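Local coordinates for phiAB6 tailspike (Unidentified phage, PDB 5JS4), which probably binds and fragments the exopolysaccharide of its Acinetobacter baumannii host, acting as a trimeric beta-helical tailspike of the phage, at residues K631-Y637 with L705-F711; F606-M610 with V713-S719; D198-V204 with M215-V221. All coordinates share one frame; numbering follows the deposited sequence.

Contact 1: residues K631-Y637 with L705-F711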
loop_
_atom_site.group_PDB
_atom_site.type_symbol
_atom_site.label_atom_id
_atom_site.label_comp_id
_atom_site.label_asym_id
_atom_site.label_seq_id
_atom_site.Cartn_x
_atom_site.Cartn_y
_atom_site.Cartn_z
ATOM N N LYS A 631 25.592 20.908 -57.451
ATOM C CA LYS A 631 25.812 20.801 -58.879
ATOM C C LYS A 631 27.299 20.612 -59.147
ATOM O O LYS A 631 28.127 21.410 -58.698
ATOM C CB LYS A 631 25.302 22.049 -59.595
ATOM C CG LYS A 631 25.471 22.004 -61.103
ATOM C CD LYS A 631 24.958 23.274 -61.750
ATOM C CE LYS A 631 25.300 23.324 -63.225
ATOM N NZ LYS A 631 24.845 24.599 -63.844
ATOM N N GLU A 632 27.629 19.547 -59.869
ATOM C CA GLU A 632 29.005 19.276 -60.289
ATOM C C GLU A 632 29.301 19.920 -61.645
ATOM O O GLU A 632 30.344 20.551 -61.837
ATOM C CB GLU A 632 29.230 17.765 -60.367
ATOM C CG GLU A 632 30.599 17.351 -60.885
ATOM C CD GLU A 632 30.852 15.870 -60.709
ATOM O OE1 GLU A 632 31.111 15.446 -59.569
ATOM O OE2 GLU A 632 30.796 15.132 -61.707
ATOM N N SER A 633 28.384 19.733 -62.586
ATOM C CA SER A 633 28.493 20.290 -63.928
ATOM C C SER A 633 27.097 20.254 -64.547
ATOM O O SER A 633 26.154 19.821 -63.894
ATOM C CB SER A 633 29.488 19.486 -64.770
ATOM O OG SER A 633 29.048 18.152 -64.963
ATOM N N THR A 634 26.963 20.708 -65.788
ATOM C CA THR A 634 25.654 20.741 -66.441
ATOM C C THR A 634 24.997 19.367 -66.375
ATOM O O THR A 634 25.543 18.382 -66.867
ATOM C CB THR A 634 25.762 21.188 -67.908
ATOM O OG1 THR A 634 26.400 22.471 -67.961
ATOM C CG2 THR A 634 24.382 21.277 -68.557
ATOM N N GLY A 635 23.838 19.312 -65.729
ATOM C CA GLY A 635 23.062 18.085 -65.630
ATOM C C GLY A 635 23.580 17.031 -64.671
ATOM O O GLY A 635 22.993 15.960 -64.588
ATOM N N VAL A 636 24.650 17.323 -63.933
ATOM C CA VAL A 636 25.268 16.337 -63.048
ATOM C C VAL A 636 25.321 16.871 -61.624
ATOM O O VAL A 636 25.910 17.924 -61.369
ATOM C CB VAL A 636 26.695 15.972 -63.501
ATOM C CG1 VAL A 636 27.254 14.853 -62.629
ATOM C CG2 VAL A 636 26.705 15.566 -64.969
ATOM N N TYR A 637 24.698 16.133 -60.708
ATOM C CA TYR A 637 24.550 16.541 -59.316
ATOM C C TYR A 637 25.110 15.470 -58.406
ATOM O O TYR A 637 24.947 14.289 -58.681
ATOM C CB TYR A 637 23.066 16.799 -59.014
ATOM C CG TYR A 637 22.568 17.966 -59.821
ATOM C CD1 TYR A 637 22.245 17.819 -61.166
ATOM C CD2 TYR A 637 22.502 19.237 -59.266
ATOM C CE1 TYR A 637 21.842 18.897 -61.930
ATOM C CE2 TYR A 637 22.100 20.319 -60.022
ATOM C CZ TYR A 637 21.777 20.147 -61.353
ATOM O OH TYR A 637 21.380 21.220 -62.109
ATOM N N LEU A 705 22.295 16.803 -71.485
ATOM C CA LEU A 705 22.340 17.152 -70.068
ATOM C C LEU A 705 21.675 18.509 -69.825
ATOM O O LEU A 705 21.911 19.463 -70.569
ATOM C CB LEU A 705 23.785 17.149 -69.564
ATOM C CG LEU A 705 24.383 15.739 -69.464
ATOM C CD1 LEU A 705 25.903 15.785 -69.448
ATOM C CD2 LEU A 705 23.855 15.013 -68.235
ATOM N N VAL A 706 20.827 18.566 -68.798
ATOM C CA VAL A 706 20.065 19.776 -68.453
ATOM C C VAL A 706 20.029 19.968 -66.945
ATOM O O VAL A 706 20.110 19.004 -66.195
ATOM C CB VAL A 706 18.603 19.726 -68.956
ATOM C CG1 VAL A 706 18.550 19.791 -70.469
ATOM C CG2 VAL A 706 17.866 18.501 -68.424
ATOM N N ASP A 707 19.875 21.220 -66.514
ATOM C CA ASP A 707 19.878 21.571 -65.097
ATOM C C ASP A 707 18.490 21.926 -64.582
ATOM O O ASP A 707 17.970 22.993 -64.899
ATOM C CB ASP A 707 20.809 22.764 -64.863
ATOM C CG ASP A 707 22.260 22.400 -65.025
ATOM O OD1 ASP A 707 22.687 21.415 -64.389
ATOM O OD2 ASP A 707 22.974 23.091 -65.782
ATOM N N PRO A 708 17.891 21.052 -63.755
ATOM C CA PRO A 708 16.672 21.478 -63.077
ATOM C C PRO A 708 16.954 22.631 -62.120
ATOM O O PRO A 708 18.087 22.798 -61.663
ATOM C CB PRO A 708 16.239 20.233 -62.289
ATOM C CG PRO A 708 16.942 19.090 -62.939
ATOM C CD PRO A 708 18.242 19.658 -63.426
ATOM N N HIS A 709 15.937 23.430 -61.843
ATOM C CA HIS A 709 16.035 24.454 -60.812
ATOM C C HIS A 709 15.949 23.820 -59.427
ATOM O O HIS A 709 16.635 24.235 -58.494
ATOM C CB HIS A 709 14.910 25.465 -60.979
ATOM C CG HIS A 709 15.174 26.769 -60.305
ATOM N ND1 HIS A 709 15.013 26.958 -58.953
ATOM C CD2 HIS A 709 15.591 27.955 -60.807
ATOM C CE1 HIS A 709 15.315 28.209 -58.651
ATOM N NE2 HIS A 709 15.666 28.833 -59.757
ATOM N N ARG A 710 15.101 22.801 -59.304
ATOM C CA ARG A 710 14.832 22.164 -58.024
ATOM C C ARG A 710 14.402 20.724 -58.268
ATOM O O ARG A 710 13.673 20.446 -59.215
ATOM C CB ARG A 710 13.739 22.940 -57.271
ATOM C CG ARG A 710 13.226 22.299 -55.988
ATOM C CD ARG A 710 12.264 23.229 -55.260
ATOM N NE ARG A 710 11.673 22.607 -54.075
ATOM C CZ ARG A 710 11.814 23.018 -52.814
ATOM N NH1 ARG A 710 12.543 24.088 -52.500
ATOM N NH2 ARG A 710 11.212 22.349 -51.840
ATOM N N PHE A 711 14.886 19.815 -57.431
ATOM C CA PHE A 711 14.431 18.429 -57.462
ATOM C C PHE A 711 14.701 17.738 -56.134
ATOM O O PHE A 711 15.587 18.130 -55.377
ATOM C CB PHE A 711 15.070 17.645 -58.622
ATOM C CG PHE A 711 16.552 17.410 -58.473
ATOM C CD1 PHE A 711 17.461 18.347 -58.935
ATOM C CD2 PHE A 711 17.038 16.241 -57.893
ATOM C CE1 PHE A 711 18.825 18.134 -58.812
ATOM C CE2 PHE A 711 18.400 16.025 -57.769
ATOM C CZ PHE A 711 19.293 16.972 -58.229
HETATM O O HOH W 1 20.810 23.701 -61.185
#
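The carboxylate of Asp707, set against Gly635 and Lys631, and the edge-to-face pair of Tyr637 and Phe711 join the hairpin 631-637 to the segment 705-711, which leads into strand 708-715, in the C-terminal beta region of the tailspike. The type II turn from Ser633 to Val636 closes the hairpin, and a classic beta bulge, Glu632 and Ser633 facing Val636, lies beside it. Asp707 reaches into this end. Its OD1 accepts the backbone N of Gly635 at 2.7 Å in a nearly straight bond, 170° at the hydrogen, which arrives from above the carboxylate plane. The hydroxyl of Tyr637 also comes close, OH lying 2.6 Å from the same OD1, and the ring stands at 83° to the carboxylate. On the other oxygen, OD2, Lys631 forms a salt bridge through NZ at 3.1 Å, its hydrogen bond weak; the lysine gets there with its chain fully extended, CG anti to the backbone N (chi1 -179°). Gly635 suits the turn because glycine readily adopts its positive phi; its CA lies 3.1 Å from Val706 O in a CH...O contact, with Leu705 CB packed near. Deeper in, Phe711 turns its edge onto one face of Tyr637, with CZ 3.8 Å from CG of the tyrosine, and Tyr614 and Trp698 add further rings around the pair. A water links Tyr637 OH to Pro708 O. Asp707 thus holds the Gly635 amide and Lys631 on separate oxygens, with the Tyr637 hydroxyl close by, and the nearby positive charge and N-H would be expected to stabilise its ionised form.

Contact 2: residues F606-M610 with V713-S719; sequences FYAPM and VAFTATS
Met610 and Phe715 meet because of their torsions: Met610 starts with CG anti to its carbonyl carbon (chi1 -73°) and bends at chi3, while the ring of Phe715 is set between its own backbone N and carbonyl carbon (chi1 67°). The bend brings methyl CE to 3.6 Å from Phe715 CE2, and SD lies obliquely over the ring, a Met-aromatic contact that a long, flexible thioether makes easily. CE also touches the small Ala717, at 4.0 Å from its CB. The backbones of Met610 and Phe715 form an antiparallel hydrogen-bonded pair: Phe715 N donates to Met610 O at 2.9 Å in the carbonyl plane, whereas the return bond from Met610 N to Phe715 O is weak, bent to 129°. Before this pair, Pro609 lays CB 4.0 Å from Thr716 CG2, an apolar fit made by a residue with no N-H to offer. At the far end Tyr607 OH donates a very short bond, 2.5 Å, to Ser719 O of the C-terminal carboxylate, which lies at the edge of the ring. The same carboxylate receives His653 NE2 on O and forms a salt bridge with Lys592 on OXT, so the chain end is held by three side chains. Trp627 and Phe694 each meet Phe715 edge to face. Strand 602-615 lies between strands 591-597 and 708-715 in the antiparallel sheet, and Met611 of the third subunit packs on Tyr607 and Thr716.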
loop_
_atom_site.group_PDB
_atom_site.type_symbol
_atom_site.label_atom_id
_atom_site.label_comp_id
_atom_site.label_asym_id
_atom_site.label_seq_id
_atom_site.Cartn_x
_atom_site.Cartn_y
_atom_site.Cartn_z
ATOM N N PHE A 606 8.742 -1.992 -44.043
ATOM C CA PHE A 606 8.214 -0.718 -44.476
ATOM C C PHE A 606 9.268 0.330 -44.123
ATOM O O PHE A 606 9.923 0.218 -43.083
ATOM C CB PHE A 606 6.908 -0.442 -43.739
ATOM C CG PHE A 606 5.907 -1.565 -43.844
ATOM C CD1 PHE A 606 5.311 -1.860 -45.058
ATOM C CD2 PHE A 606 5.573 -2.331 -42.733
ATOM C CE1 PHE A 606 4.399 -2.898 -45.166
ATOM C CE2 PHE A 606 4.652 -3.363 -42.831
ATOM C CZ PHE A 606 4.068 -3.643 -44.051
ATOM N N TYR A 607 9.406 1.345 -44.977
ATOM C CA TYR A 607 10.538 2.282 -44.926
ATOM C C TYR A 607 10.098 3.733 -44.816
ATOM O O TYR A 607 9.163 4.154 -45.496
ATOM C CB TYR A 607 11.388 2.145 -46.195
ATOM C CG TYR A 607 12.044 0.799 -46.328
ATOM C CD1 TYR A 607 11.301 -0.325 -46.669
ATOM C CD2 TYR A 607 13.404 0.643 -46.106
ATOM C CE1 TYR A 607 11.892 -1.568 -46.781
ATOM C CE2 TYR A 607 14.006 -0.600 -46.220
ATOM C CZ TYR A 607 13.239 -1.699 -46.557
ATOM O OH TYR A 607 13.808 -2.949 -46.663
ATOM N N ALA A 608 10.805 4.492 -43.981
ATOM C CA ALA A 608 10.704 5.950 -43.972
ATOM C C ALA A 608 12.052 6.487 -44.452
ATOM O O ALA A 608 12.983 6.595 -43.664
ATOM C CB ALA A 608 10.376 6.463 -42.576
ATOM N N PRO A 609 12.175 6.792 -45.755
ATOM C CA PRO A 609 13.487 7.180 -46.282
ATOM C C PRO A 609 13.912 8.582 -45.880
ATOM O O PRO A 609 13.083 9.399 -45.479
ATOM C CB PRO A 609 13.283 7.125 -47.797
ATOM C CG PRO A 609 11.837 7.438 -47.977
ATOM C CD PRO A 609 11.143 6.794 -46.809
ATOM N N MET A 610 15.206 8.854 -45.991
ATOM C CA MET A 610 15.674 10.230 -45.970
ATOM C C MET A 610 15.209 10.902 -47.251
ATOM O O MET A 610 15.268 10.306 -48.328
ATOM C CB MET A 610 17.196 10.295 -45.873
ATOM C CG MET A 610 17.717 9.917 -44.502
ATOM S SD MET A 610 19.511 9.991 -44.367
ATOM C CE MET A 610 19.985 8.427 -45.093
ATOM N N VAL A 713 15.342 14.050 -53.924
ATOM C CA VAL A 713 15.742 12.644 -53.893
ATOM C C VAL A 713 15.260 12.014 -52.590
ATOM O O VAL A 713 15.109 12.691 -51.570
ATOM C CB VAL A 713 17.271 12.446 -54.051
ATOM C CG1 VAL A 713 17.776 13.160 -55.291
ATOM C CG2 VAL A 713 18.034 12.898 -52.818
ATOM N N ALA A 714 15.028 10.706 -52.632
ATOM C CA ALA A 714 14.709 9.934 -51.442
ATOM C C ALA A 714 15.600 8.707 -51.460
ATOM O O ALA A 714 15.731 8.053 -52.490
ATOM C CB ALA A 714 13.243 9.531 -51.433
ATOM N N PHE A 715 16.231 8.409 -50.334
ATOM C CA PHE A 715 17.115 7.249 -50.268
ATOM C C PHE A 715 17.209 6.688 -48.865
ATOM O O PHE A 715 16.868 7.358 -47.882
ATOM C CB PHE A 715 18.508 7.581 -50.830
ATOM C CG PHE A 715 19.296 8.570 -50.010
ATOM C CD1 PHE A 715 19.022 9.930 -50.077
ATOM C CD2 PHE A 715 20.347 8.143 -49.202
ATOM C CE1 PHE A 715 19.758 10.842 -49.337
ATOM C CE2 PHE A 715 21.089 9.051 -48.462
ATOM C CZ PHE A 715 20.793 10.401 -48.529
ATOM N N THR A 716 17.653 5.435 -48.788
ATOM C CA THR A 716 17.896 4.778 -47.515
ATOM C C THR A 716 19.374 4.429 -47.397
ATOM O O THR A 716 20.053 4.227 -48.406
ATOM C CB THR A 716 17.055 3.503 -47.346
ATOM O OG1 THR A 716 17.457 2.517 -48.305
ATOM C CG2 THR A 716 15.575 3.808 -47.517
ATOM N N ALA A 717 19.858 4.366 -46.162
ATOM C CA ALA A 717 21.265 4.052 -45.890
ATOM C C ALA A 717 21.478 2.560 -45.645
ATOM O O ALA A 717 22.616 2.111 -45.521
ATOM C CB ALA A 717 21.772 4.863 -44.711
ATOM N N THR A 718 20.388 1.799 -45.574
ATOM C CA THR A 718 20.458 0.341 -45.523
ATOM C C THR A 718 19.401 -0.245 -46.439
ATOM O O THR A 718 18.491 0.458 -46.888
ATOM C CB THR A 718 20.228 -0.232 -44.109
ATOM O OG1 THR A 718 18.838 -0.130 -43.761
ATOM C CG2 THR A 718 21.081 0.478 -43.072
ATOM N N SER A 719 19.513 -1.543 -46.696
ATOM C CA SER A 719 18.500 -2.257 -47.450
ATOM C C SER A 719 17.244 -2.445 -46.609
ATOM O O SER A 719 16.236 -2.906 -47.147
ATOM C CB SER A 719 19.020 -3.622 -47.892
ATOM O OG SER A 719 19.241 -4.461 -46.773
ATOM O OXT SER A 719 17.207 -2.159 -45.403
#

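Contact 3: residues D198-V204 with M215-V221; sequences DIVRSTV and MTGWVKV
Strands 199-202 and 218-220 form an antiparallel pair in a three-stranded sheet near the N-terminal end of the modelled chain, with strand 191-193 on the other side of 199-202. Packing is tight around the indole of Trp218, with Val200 and Ser202. The CB of Ser202 sits over the six-membered ring, 4.2 Å from its centroid, in a CH-pi contact; Val200 adds CG2 at 3.6 Å from Trp218 CE3. A large flat residue suits this place, since it covers both neighbours while its NE1 is bonded to Ser209 O. Between the strands, Arg201 and Val219 exchange two backbone bonds, the one from Arg201 N to Val219 O measuring 2.9 Å and lying in the carbonyl plane. Gly217 fits the type II turn from Met215 to Trp218 with a positive phi.

The outer parts are wetter and charged. Lys220 shares the face of Trp218 but runs out to Asp198, bending at chi3 and chi4 to place NZ 3.1 Å from Asp198 OD2 in a salt bridge, and a water joins the same NZ to Ile199 O. The other oxygen of Asp198 is held by Arg201 of the second subunit, and Arg201 in turn reaches Asp198 of the third, so these charges link the subunits around the trimer. At the opposite end a second water lies between Thr203 and Trp218: it is 2.8 Å from Thr203 OG1 and gives a weak bond to Trp218 O.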
loop_
_atom_site.group_PDB
_atom_site.type_symbol
_atom_site.label_atom_id
_atom_site.label_comp_id
_atom_site.label_asym_id
_atom_site.label_seq_id
_atom_site.Cartn_x
_atom_site.Cartn_y
_atom_site.Cartn_z
ATOM N N ASP A 198 -10.724 1.166 66.680
ATOM C CA ASP A 198 -9.997 0.201 65.859
ATOM C C ASP A 198 -9.129 -0.688 66.748
ATOM O O ASP A 198 -8.496 -0.206 67.687
ATOM C CB ASP A 198 -9.117 0.920 64.832
ATOM C CG ASP A 198 -9.919 1.739 63.829
ATOM O OD1 ASP A 198 -11.168 1.661 63.830
ATOM O OD2 ASP A 198 -9.289 2.463 63.029
ATOM N N ILE A 199 -9.105 -1.984 66.453
ATOM C CA ILE A 199 -8.338 -2.928 67.263
ATOM C C ILE A 199 -6.861 -2.937 66.871
ATOM O O ILE A 199 -6.514 -2.929 65.688
ATOM C CB ILE A 199 -8.918 -4.358 67.183
ATOM C CG1 ILE A 199 -10.265 -4.404 67.910
ATOM C CG2 ILE A 199 -7.959 -5.369 67.801
ATOM C CD1 ILE A 199 -10.976 -5.740 67.829
ATOM N N VAL A 200 -6.001 -2.951 67.884
ATOM C CA VAL A 200 -4.568 -3.125 67.682
ATOM C C VAL A 200 -4.098 -4.369 68.424
ATOM O O VAL A 200 -4.672 -4.757 69.443
ATOM C CB VAL A 200 -3.744 -1.891 68.119
ATOM C CG1 VAL A 200 -3.974 -0.735 67.155
ATOM C CG2 VAL A 200 -4.060 -1.472 69.551
ATOM N N ARG A 201 -3.050 -4.980 67.886
ATOM C CA ARG A 201 -2.481 -6.215 68.394
ATOM C C ARG A 201 -1.032 -5.940 68.772
ATOM O O ARG A 201 -0.291 -5.361 67.982
ATOM C CB ARG A 201 -2.557 -7.269 67.291
ATOM C CG ARG A 201 -1.729 -8.524 67.486
ATOM C CD ARG A 201 -1.875 -9.389 66.248
ATOM N NE ARG A 201 -1.032 -10.574 66.272
ATOM C CZ ARG A 201 -1.115 -11.575 65.396
ATOM N NH1 ARG A 201 -2.009 -11.543 64.410
ATOM N NH2 ARG A 201 -0.297 -12.615 65.503
ATOM N N SER A 202 -0.631 -6.349 69.970
ATOM C CA SER A 202 0.756 -6.180 70.394
ATOM C C SER A 202 1.657 -7.178 69.678
ATOM O O SER A 202 1.354 -8.370 69.623
ATOM C CB SER A 202 0.900 -6.364 71.899
ATOM O OG SER A 202 2.257 -6.193 72.279
ATOM N N THR A 203 2.766 -6.679 69.139
ATOM C CA THR A 203 3.740 -7.517 68.444
ATOM C C THR A 203 4.979 -7.777 69.302
ATOM O O THR A 203 5.920 -8.436 68.850
ATOM C CB THR A 203 4.166 -6.874 67.111
ATOM O OG1 THR A 203 4.768 -5.596 67.353
ATOM C CG2 THR A 203 2.962 -6.699 66.191
ATOM N N VAL A 204 4.972 -7.269 70.535
ATOM C CA VAL A 204 6.103 -7.428 71.452
ATOM C C VAL A 204 5.644 -7.839 72.849
ATOM O O VAL A 204 4.509 -7.574 73.250
ATOM C CB VAL A 204 6.942 -6.134 71.553
ATOM C CG1 VAL A 204 7.549 -5.787 70.202
ATOM C CG2 VAL A 204 6.110 -4.970 72.078
ATOM N N MET A 215 2.659 3.813 68.014
ATOM C CA MET A 215 2.314 2.508 67.439
ATOM C C MET A 215 3.486 1.523 67.393
ATOM O O MET A 215 3.336 0.405 66.895
ATOM C CB MET A 215 1.706 2.674 66.038
ATOM C CG MET A 215 0.232 3.057 66.048
ATOM S SD MET A 215 -0.852 1.778 66.724
ATOM C CE MET A 215 -0.663 0.470 65.516
ATOM N N THR A 216 4.646 1.920 67.914
ATOM C CA THR A 216 5.753 0.982 68.070
ATOM C C THR A 216 5.292 -0.176 68.955
ATOM O O THR A 216 4.769 0.041 70.051
ATOM C CB THR A 216 6.988 1.644 68.709
ATOM O OG1 THR A 216 7.281 2.875 68.037
ATOM C CG2 THR A 216 8.203 0.723 68.618
ATOM N N GLY A 217 5.472 -1.396 68.462
ATOM C CA GLY A 217 5.078 -2.597 69.191
ATOM C C GLY A 217 3.624 -2.998 68.997
ATOM O O GLY A 217 3.164 -3.943 69.635
ATOM N N TRP A 218 2.909 -2.290 68.120
ATOM C CA TRP A 218 1.505 -2.578 67.815
ATOM C C TRP A 218 1.267 -2.615 66.310
ATOM O O TRP A 218 1.995 -1.988 65.544
ATOM C CB TRP A 218 0.592 -1.500 68.400
ATOM C CG TRP A 218 0.647 -1.337 69.884
ATOM C CD1 TRP A 218 1.422 -0.457 70.584
ATOM C CD2 TRP A 218 -0.130 -2.045 70.857
ATOM N NE1 TRP A 218 1.182 -0.579 71.929
ATOM C CE2 TRP A 218 0.233 -1.546 72.125
ATOM C CE3 TRP A 218 -1.099 -3.054 70.780
ATOM C CZ2 TRP A 218 -0.332 -2.027 73.309
ATOM C CZ3 TRP A 218 -1.661 -3.529 71.954
ATOM C CH2 TRP A 218 -1.276 -3.014 73.204
ATOM N N VAL A 219 0.231 -3.340 65.894
ATOM C CA VAL A 219 -0.254 -3.286 64.512
ATOM C C VAL A 219 -1.777 -3.196 64.502
ATOM O O VAL A 219 -2.440 -3.748 65.382
ATOM C CB VAL A 219 0.190 -4.508 63.672
ATOM C CG1 VAL A 219 1.698 -4.509 63.475
ATOM C CG2 VAL A 219 -0.271 -5.817 64.302
ATOM N N LYS A 220 -2.323 -2.492 63.512
ATOM C CA LYS A 220 -3.772 -2.417 63.320
ATOM C C LYS A 220 -4.247 -3.677 62.607
ATOM O O LYS A 220 -3.785 -3.982 61.508
ATOM C CB LYS A 220 -4.149 -1.184 62.499
ATOM C CG LYS A 220 -3.918 0.136 63.220
ATOM C CD LYS A 220 -4.439 1.326 62.421
ATOM C CE LYS A 220 -5.900 1.643 62.724
ATOM N NZ LYS A 220 -6.864 0.629 62.208
ATOM N N VAL A 221 -5.178 -4.399 63.225
ATOM C CA VAL A 221 -5.605 -5.697 62.693
ATOM C C VAL A 221 -6.502 -5.579 61.455
ATOM O O VAL A 221 -6.619 -6.532 60.689
ATOM C CB VAL A 221 -6.301 -6.573 63.762
ATOM C CG1 VAL A 221 -5.381 -6.778 64.960
ATOM C CG2 VAL A 221 -7.641 -5.980 64.188
HETATM O O HOH W 2 -7.601 -2.252 63.205
HETATM O O HOH W 3 4.562 -3.576 65.468
#

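How the contacts relate
Contacts 1 and 2 belong to one C-terminal region: their centres lie about 22 Å apart, both use strand 708-715, and their second segments are separated by a single residue. Contact 1 works at the start of that strand, contact 2 at its end and along the short tail to the C-terminus. Contact 3 is remote, its centre about 134 Å from that of contact 1 and about 116 Å from that of contact 2, on the opposite side of the chain's centre. Segments of all three reach the second subunit, in contact 1 through Arg710 alone, so trimer contacts occur at both ends. The malonic acid pockets, one formed by Tyr310, Arg343, Ile370, Asn371 and Tyr394, include no residue of these segments.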